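PDB 2O57: putative sarcosine dimethylglycine methyltransferase from Galdieria sulphuraria, which probably transfers methyl groups from S-adenosylmethionine to sarcosine or dimethylglycine. Local coordinates for residues E68-E73 and W155-F160. Sequence-based numbering, arbitrary orientation.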
ATOM      1  N   GLU A  68     -10.024   5.863  -6.267  1.00 13.47           N
ATOM      2  CA  GLU A  68      -9.595   5.053  -7.428  1.00 14.49           C
ATOM      3  C   GLU A  68      -8.643   3.950  -6.988  1.00 13.35           C
ATOM      4  O   GLU A  68      -8.772   2.814  -7.436  1.00 12.88           O
ATOM      5  CB  GLU A  68      -8.898   5.911  -8.492  1.00 14.05           C
ATOM      6  CG  GLU A  68      -9.825   6.897  -9.221  1.00 19.80           C
ATOM      7  CD  GLU A  68     -10.791   6.246 -10.208  1.00 21.50           C
ATOM      8  OE1 GLU A  68     -10.645   5.038 -10.527  1.00 22.79           O
ATOM      9  OE2 GLU A  68     -11.692   6.969 -10.696  1.00 22.94           O
ATOM     10  N   TRP A  69      -7.671   4.296  -6.138  1.00 12.76           N
ATOM     11  CA  TRP A  69      -6.679   3.303  -5.648  1.00 13.46           C
ATOM     12  C   TRP A  69      -7.386   2.199  -4.846  1.00 12.55           C
ATOM     13  O   TRP A  69      -7.190   1.013  -5.109  1.00 12.57           O
ATOM     14  CB  TRP A  69      -5.566   3.962  -4.778  1.00 14.88           C
ATOM     15  CG  TRP A  69      -4.820   2.956  -3.915  1.00 15.78           C
ATOM     16  CD1 TRP A  69      -4.003   1.935  -4.355  1.00 17.00           C
ATOM     17  CD2 TRP A  69      -4.853   2.852  -2.476  1.00 17.73           C
ATOM     18  NE1 TRP A  69      -3.539   1.210  -3.275  1.00 17.36           N
ATOM     19  CE2 TRP A  69      -4.030   1.757  -2.117  1.00 17.67           C
ATOM     20  CE3 TRP A  69      -5.491   3.588  -1.461  1.00 18.34           C
ATOM     21  CZ2 TRP A  69      -3.836   1.374  -0.794  1.00 17.52           C
ATOM     22  CZ3 TRP A  69      -5.306   3.205  -0.130  1.00 20.17           C
ATOM     23  CH2 TRP A  69      -4.473   2.100   0.193  1.00 20.01           C
ATOM     24  N   LEU A  70      -8.198   2.582  -3.864  1.00 12.63           N
ATOM     25  CA  LEU A  70      -8.834   1.583  -2.998  1.00 13.33           C
ATOM     26  C   LEU A  70      -9.772   0.684  -3.804  1.00 12.72           C
ATOM     27  O   LEU A  70      -9.774  -0.520  -3.608  1.00 11.48           O
ATOM     28  CB  LEU A  70      -9.597   2.198  -1.814  1.00 13.48           C
ATOM     29  CG  LEU A  70      -9.979   1.206  -0.678  1.00 14.27           C
ATOM     30  CD1 LEU A  70      -8.702   0.707   0.108  1.00 12.95           C
ATOM     31  CD2 LEU A  70     -10.906   1.946   0.320  1.00 13.21           C
ATOM     32  N   ALA A  71     -10.522   1.283  -4.724  1.00 13.02           N
ATOM     33  CA  ALA A  71     -11.439   0.550  -5.581  1.00 13.73           C
ATOM     34  C   ALA A  71     -10.647  -0.404  -6.495  1.00 14.24           C
ATOM     35  O   ALA A  71     -11.052  -1.526  -6.716  1.00 13.12           O
ATOM     36  CB  ALA A  71     -12.286   1.498  -6.380  1.00 13.85           C
ATOM     37  N   SER A  72      -9.487   0.043  -6.976  1.00 14.49           N
ATOM     38  CA  SER A  72      -8.646  -0.814  -7.804  1.00 16.47           C
ATOM     39  C   SER A  72      -8.131  -2.029  -7.028  1.00 15.38           C
ATOM     40  O   SER A  72      -8.116  -3.133  -7.561  1.00 16.17           O
ATOM     41  CB  SER A  72      -7.498   0.004  -8.423  1.00 16.95           C
ATOM     42  OG  SER A  72      -6.670  -0.821  -9.229  1.00 24.46           O
ATOM     43  N   GLU A  73      -7.748  -1.834  -5.762  1.00 15.15           N
ATOM     44  CA  GLU A  73      -7.247  -2.917  -4.915  1.00 14.13           C
ATOM     45  C   GLU A  73      -8.398  -3.921  -4.727  1.00 13.24           C
ATOM     46  O   GLU A  73      -8.227  -5.107  -4.948  1.00 12.81           O
ATOM     47  CB  GLU A  73      -6.723  -2.386  -3.561  1.00 13.65           C
ATOM     48  CG  GLU A  73      -5.477  -1.437  -3.683  1.00 14.57           C
ATOM     49  CD  GLU A  73      -4.193  -2.162  -3.995  1.00 18.43           C
ATOM     50  OE1 GLU A  73      -4.159  -3.417  -3.902  1.00 18.51           O
ATOM     51  OE2 GLU A  73      -3.204  -1.495  -4.326  1.00 18.00           O
ATOM     52  N   TRP A 155     -16.654  -1.741   2.498  1.00 10.64           N
ATOM     53  CA  TRP A 155     -15.793  -0.606   2.201  1.00 11.25           C
ATOM     54  C   TRP A 155     -15.925   0.302   3.398  1.00 11.95           C
ATOM     55  O   TRP A 155     -17.069   0.593   3.841  1.00 11.22           O
ATOM     56  CB  TRP A 155     -16.361   0.093   0.970  1.00 11.63           C
ATOM     57  CG  TRP A 155     -15.776   1.454   0.547  1.00 11.35           C
ATOM     58  CD1 TRP A 155     -16.079   2.695   1.067  1.00 12.36           C
ATOM     59  CD2 TRP A 155     -14.860   1.687  -0.530  1.00 12.56           C
ATOM     60  NE1 TRP A 155     -15.411   3.689   0.368  1.00 12.40           N
ATOM     61  CE2 TRP A 155     -14.651   3.099  -0.613  1.00 13.40           C
ATOM     62  CE3 TRP A 155     -14.206   0.844  -1.448  1.00 14.51           C
ATOM     63  CZ2 TRP A 155     -13.806   3.685  -1.575  1.00 12.22           C
ATOM     64  CZ3 TRP A 155     -13.351   1.421  -2.411  1.00 12.16           C
ATOM     65  CH2 TRP A 155     -13.184   2.840  -2.479  1.00 14.04           C
ATOM     66  N   SER A 156     -14.793   0.749   3.951  1.00 11.24           N
ATOM     67  CA  SER A 156     -14.868   1.710   5.065  1.00 12.34           C
ATOM     68  C   SER A 156     -13.663   2.646   5.027  1.00 12.54           C
ATOM     69  O   SER A 156     -12.531   2.215   5.231  1.00 13.22           O
ATOM     70  CB  SER A 156     -14.927   0.946   6.396  1.00 11.66           C
ATOM     71  OG  SER A 156     -15.105   1.842   7.479  1.00 13.42           O
ATOM     72  N   GLN A 157     -13.899   3.925   4.821  1.00 12.59           N
ATOM     73  CA  GLN A 157     -12.808   4.897   4.718  1.00 11.94           C
ATOM     74  C   GLN A 157     -12.793   5.834   5.917  1.00 11.69           C
ATOM     75  O   GLN A 157     -13.729   6.646   6.103  1.00 10.54           O
ATOM     76  CB  GLN A 157     -12.959   5.710   3.445  1.00 11.11           C
ATOM     77  CG  GLN A 157     -12.616   4.933   2.188  1.00 11.97           C
ATOM     78  CD  GLN A 157     -12.869   5.790   0.944  1.00 11.10           C
ATOM     79  OE1 GLN A 157     -13.986   6.242   0.700  1.00 10.89           O
ATOM     80  NE2 GLN A 157     -11.844   6.011   0.175  1.00 11.33           N
ATOM     81  N   ASP A 158     -11.761   5.660   6.742  1.00 11.54           N
ATOM     82  CA  ASP A 158     -11.432   6.552   7.879  1.00 11.64           C
ATOM     83  C   ASP A 158     -12.528   6.602   8.941  1.00 12.22           C
ATOM     84  O   ASP A 158     -12.642   7.571   9.669  1.00 12.52           O
ATOM     85  CB  ASP A 158     -11.105   7.972   7.369  1.00 11.20           C
ATOM     86  CG  ASP A 158      -9.947   7.976   6.350  1.00 11.05           C
ATOM     87  OD1 ASP A 158      -9.234   6.942   6.236  1.00 13.35           O
ATOM     88  OD2 ASP A 158      -9.755   9.020   5.697  1.00 10.98           O
ATOM     89  N   ALA A 159     -13.315   5.543   9.031  1.00 12.87           N
ATOM     90  CA  ALA A 159     -14.432   5.501   9.988  1.00 14.71           C
ATOM     91  C   ALA A 159     -14.111   4.775  11.295  1.00 14.74           C
ATOM     92  O   ALA A 159     -14.723   5.066  12.328  1.00 16.07           O
ATOM     93  CB  ALA A 159     -15.628   4.852   9.329  1.00 14.42           C
ATOM     94  N   PHE A 160     -13.236   3.769  11.240  1.00 14.28           N
ATOM     95  CA  PHE A 160     -12.962   2.899  12.416  1.00 14.99           C
ATOM     96  C   PHE A 160     -12.232   3.699  13.511  1.00 15.21           C
ATOM     97  O   PHE A 160     -12.347   3.370  14.693  1.00 14.37           O
ATOM     98  CB  PHE A 160     -12.080   1.700  12.011  1.00 14.68           C
ATOM     99  CG  PHE A 160     -12.806   0.553  11.290  1.00 15.37           C
ATOM    100  CD1 PHE A 160     -14.046   0.718  10.638  1.00 14.59           C
ATOM    101  CD2 PHE A 160     -12.225  -0.713  11.283  1.00 14.67           C
ATOM    102  CE1 PHE A 160     -14.664  -0.362   9.967  1.00 15.54           C
ATOM    103  CE2 PHE A 160     -12.826  -1.784  10.631  1.00 15.02           C
ATOM    104  CZ  PHE A 160     -14.065  -1.607   9.968  1.00 16.02           C
TER
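L70 on helix 59-76 and W155 on strand 151-157 are the pair whose CA atoms lie nearest across the two segments, 9.0 Å apart. The short axes come within 10.9 Å of each other at 152° between N-to-C directions, so segment 68-73 runs roughly antiparallel to strand residues 155-157. At that spacing the backbones do not touch, and side chains fill the interval.

The indole of W155 reaches across with its six-membered ring leading. L70 CD2 sits over one face, 3.6 Å from the centroid of the W155 six-membered ring and only 8° off the ring normal, which identifies a CH-pi contact. With chi1 at -165°, the L70 side chain swings away from its backbone N and carries CG, and CD2 beyond it, to the indole, while L70 CB meets W155 CH2 at 3.7 Å. A71 adds a second approach, at the ring edge: its backbone N lies 3.7 Å from W155 CZ3, near the ring plane, and its methyl lies slightly farther off. The same L70 CD2 also packs against Q157 CG at 3.9 Å, bridging two strand residues.

Within the strand, W155 NE1 gives Q157 OE1 a weak, bent hydrogen bond of 2.9 Å. The other end of that amide, Q157 NE2, bonds to D67 OD1, one residue before the helical segment. A96 of helix 95-104 touches both W155 and Q157. Replacing W155 with an alanine would probably leave L70 CD2 without its aromatic face and Q157 OE1 without the indole donor.

Buried apolar packing thus joins helix to strand in this Rossmann-like methyltransferase domain, while the Q157 amide, bonded to D67 of the same helix, ties the indole N-H to the helix through one weak bond.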